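Local coordinates for Rv3651-like N-terminal domain-containing protein (PDB 4Q6U) that is of unknown function but, with three sensor-type domains of GAF and PAS-like fold in one chain, probably takes part in signal sensing, at residues K33-I38 with G190-S195. Residues are numbered along the deposited sequence; the frame is centred on the assembly and turned at random.
Sequences KKLVPI and GFVARS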
ATOM      1  N   LYS B  33     -14.446  10.832 -12.487  1.00 43.08           N
ATOM      2  CA  LYS B  33     -15.651  10.747 -11.661  1.00 44.94           C
ATOM      3  C   LYS B  33     -16.037   9.274 -11.476  1.00 46.68           C
ATOM      4  O   LYS B  33     -15.905   8.472 -12.404  1.00 44.31           O
ATOM      5  CB  LYS B  33     -16.813  11.523 -12.294  1.00 44.79           C
ATOM      6  CG  LYS B  33     -16.477  12.955 -12.681  1.00 44.97           C
ATOM      7  CD  LYS B  33     -16.161  13.809 -11.458  1.00 45.91           C
ATOM      8  CE  LYS B  33     -15.801  15.225 -11.858  1.00 46.99           C
ATOM      9  NZ  LYS B  33     -15.435  16.059 -10.665  1.00 48.07           N
ATOM     10  N   LYS B  34     -16.528   8.921 -10.291  1.00 43.95           N
ATOM     11  CA  LYS B  34     -16.762   7.517  -9.948  1.00 52.32           C
ATOM     12  C   LYS B  34     -18.121   6.966 -10.392  1.00 54.85           C
ATOM     13  O   LYS B  34     -18.996   6.723  -9.560  1.00 63.38           O
ATOM     14  CB  LYS B  34     -16.606   7.327  -8.434  1.00 59.89           C
ATOM     15  N   LEU B  35     -18.267   6.746 -11.699  1.00 47.68           N
ATOM     16  CA  LEU B  35     -19.477   6.179 -12.298  1.00 50.18           C
ATOM     17  C   LEU B  35     -20.756   6.770 -11.731  1.00 57.81           C
ATOM     18  O   LEU B  35     -21.668   6.037 -11.357  1.00 70.69           O
ATOM     19  CB  LEU B  35     -19.507   4.658 -12.124  1.00 51.18           C
ATOM     20  CG  LEU B  35     -18.904   3.787 -13.233  1.00 49.44           C
ATOM     21  CD1 LEU B  35     -18.919   2.333 -12.813  1.00 51.97           C
ATOM     22  CD2 LEU B  35     -19.653   3.953 -14.544  1.00 44.90           C
ATOM     23  N   VAL B  36     -20.818   8.094 -11.670  1.00 55.23           N
ATOM     24  CA  VAL B  36     -21.988   8.782 -11.137  1.00 56.07           C
ATOM     25  C   VAL B  36     -23.128   8.823 -12.146  1.00 63.82           C
ATOM     26  O   VAL B  36     -23.001   9.447 -13.202  1.00 62.14           O
ATOM     27  CB  VAL B  36     -21.656  10.222 -10.724  1.00 55.89           C
ATOM     28  CG1 VAL B  36     -22.893  10.892 -10.136  1.00 59.92           C
ATOM     29  CG2 VAL B  36     -20.492  10.240  -9.737  1.00 57.14           C
ATOM     30  N   PRO B  37     -24.253   8.162 -11.817  1.00 72.70           N
ATOM     31  CA  PRO B  37     -25.425   8.137 -12.698  1.00 72.11           C
ATOM     32  C   PRO B  37     -25.799   9.541 -13.147  1.00 74.01           C
ATOM     33  O   PRO B  37     -25.850  10.467 -12.331  1.00 72.27           O
ATOM     34  CB  PRO B  37     -26.513   7.516 -11.820  1.00 75.52           C
ATOM     35  CG  PRO B  37     -25.760   6.644 -10.878  1.00 76.80           C
ATOM     36  CD  PRO B  37     -24.485   7.395 -10.579  1.00 77.49           C
ATOM     37  N   ILE B  38     -26.032   9.686 -14.446  1.00 62.67           N
ATOM     38  CA  ILE B  38     -26.224  10.989 -15.057  1.00 63.90           C
ATOM     39  C   ILE B  38     -27.334  11.784 -14.359  1.00 67.90           C
ATOM     40  O   ILE B  38     -27.292  13.014 -14.331  1.00 74.18           O
ATOM     41  CB  ILE B  38     -26.532  10.840 -16.573  1.00 67.27           C
ATOM     42  CG1 ILE B  38     -26.279  12.149 -17.320  1.00 63.82           C
ATOM     43  CG2 ILE B  38     -27.936  10.295 -16.805  1.00 66.24           C
ATOM     44  CD1 ILE B  38     -24.815  12.416 -17.555  1.00 60.51           C
ATOM     45  N   GLY B 190      -6.764   8.046 -16.652  1.00 34.72           N
ATOM     46  CA  GLY B 190      -7.967   7.576 -16.002  1.00 28.33           C
ATOM     47  C   GLY B 190      -8.478   6.377 -16.768  1.00 40.65           C
ATOM     48  O   GLY B 190      -8.165   6.207 -17.949  1.00 34.95           O
ATOM     49  N   PHE B 191      -9.252   5.529 -16.102  1.00 33.29           N
ATOM     50  CA  PHE B 191      -9.991   4.501 -16.819  1.00 28.19           C
ATOM     51  C   PHE B 191     -11.216   4.028 -16.043  1.00 35.69           C
ATOM     52  O   PHE B 191     -11.304   4.186 -14.829  1.00 32.75           O
ATOM     53  CB  PHE B 191      -9.085   3.298 -17.161  1.00 25.90           C
ATOM     54  CG  PHE B 191      -8.706   2.457 -15.977  1.00 29.49           C
ATOM     55  CD1 PHE B 191      -9.528   1.425 -15.550  1.00 27.59           C
ATOM     56  CD2 PHE B 191      -7.528   2.702 -15.284  1.00 28.40           C
ATOM     57  CE1 PHE B 191      -9.188   0.652 -14.459  1.00 35.32           C
ATOM     58  CE2 PHE B 191      -7.177   1.928 -14.186  1.00 28.75           C
ATOM     59  CZ  PHE B 191      -8.008   0.904 -13.775  1.00 34.29           C
ATOM     60  N   VAL B 192     -12.164   3.451 -16.771  1.00 29.05           N
ATOM     61  CA  VAL B 192     -13.301   2.763 -16.180  1.00 30.20           C
ATOM     62  C   VAL B 192     -13.312   1.360 -16.772  1.00 38.69           C
ATOM     63  O   VAL B 192     -12.932   1.183 -17.922  1.00 34.63           O
ATOM     64  CB  VAL B 192     -14.632   3.497 -16.472  1.00 32.46           C
ATOM     65  CG1 VAL B 192     -14.840   3.654 -17.972  1.00 33.86           C
ATOM     66  CG2 VAL B 192     -15.810   2.781 -15.831  1.00 34.05           C
ATOM     67  N   ALA B 193     -13.705   0.360 -15.987  1.00 40.11           N
ATOM     68  CA  ALA B 193     -13.790  -1.008 -16.490  1.00 37.90           C
ATOM     69  C   ALA B 193     -14.976  -1.733 -15.870  1.00 41.03           C
ATOM     70  O   ALA B 193     -15.281  -1.539 -14.692  1.00 39.54           O
ATOM     71  CB  ALA B 193     -12.488  -1.772 -16.212  1.00 32.10           C
ATOM     72  N   ARG B 194     -15.646  -2.560 -16.669  1.00 40.31           N
ATOM     73  CA  ARG B 194     -16.820  -3.293 -16.215  1.00 34.81           C
ATOM     74  C   ARG B 194     -16.856  -4.691 -16.805  1.00 47.97           C
ATOM     75  O   ARG B 194     -16.747  -4.858 -18.021  1.00 42.59           O
ATOM     76  CB  ARG B 194     -18.103  -2.548 -16.589  1.00 37.07           C
ATOM     77  CG  ARG B 194     -19.377  -3.254 -16.119  1.00 42.13           C
ATOM     78  CD  ARG B 194     -20.620  -2.700 -16.783  1.00 48.66           C
ATOM     79  NE  ARG B 194     -20.804  -1.271 -16.543  1.00 48.29           N
ATOM     80  CZ  ARG B 194     -21.595  -0.758 -15.608  1.00 51.10           C
ATOM     81  NH1 ARG B 194     -22.295  -1.555 -14.808  1.00 51.46           N
ATOM     82  NH2 ARG B 194     -21.693   0.560 -15.476  1.00 49.58           N
ATOM     83  N   SER B 195     -17.025  -5.693 -15.947  1.00 46.44           N
ATOM     84  CA  SER B 195     -17.108  -7.079 -16.397  1.00 48.46           C
ATOM     85  C   SER B 195     -18.556  -7.521 -16.602  1.00 53.98           C
ATOM     86  O   SER B 195     -19.438  -7.153 -15.831  1.00 61.34           O
ATOM     87  CB  SER B 195     -16.423  -8.009 -15.397  1.00 60.06           C
ATOM     88  OG  SER B 195     -17.125  -8.027 -14.166  1.00 68.25           O
TER
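Leu35 reaches across from the N-terminal GAF-type domain to Val192 and Arg194 of the middle PAS-like domain, a small, mainly apolar contact between the faces of two separate β-sheets. The backbones stay well apart, with Leu35 CA 8.1 Å from Val192 CA, and side chains alone bridge the gap, burying 124 Å² in all. Leu35 meets Val192 at about a right angle, its branch carbon CG lying 4.2 Å from Val192 CG2. That methyl stands anti to the backbone N of Val192. A second touch is made by Leu35 CD2, which comes obliquely to the guanidinium of Arg194, 4.1 Å from NH2. The arginine chain leaves extended, CG anti to the backbone N (chi1 -179°), then bends at chi3 (-59°), turning its charged end back toward the N-terminal domain. There NE forms a salt bridge with Glu17, so an ionic link between the domains lies beside the apolar one. Strand 31-37 is irregular at this point: Lys34 centres an inverse gamma turn, Leu35 N donates a hydrogen bond to Lys33 O, 3.0 Å away, and Leu35 and Val36 together face Val25 in a G1 beta bulge. Pro37 then occupies the N-cap position of the short helix 38-41. Around the contact, Leu35 also rests on Ala24 and Val26 of strand 24-28 and on Thr172 and Cys174 of strand 172-180, while Val192 packs against Val26 and Cys174, joining neighbouring strands of both sheets at the domain interface.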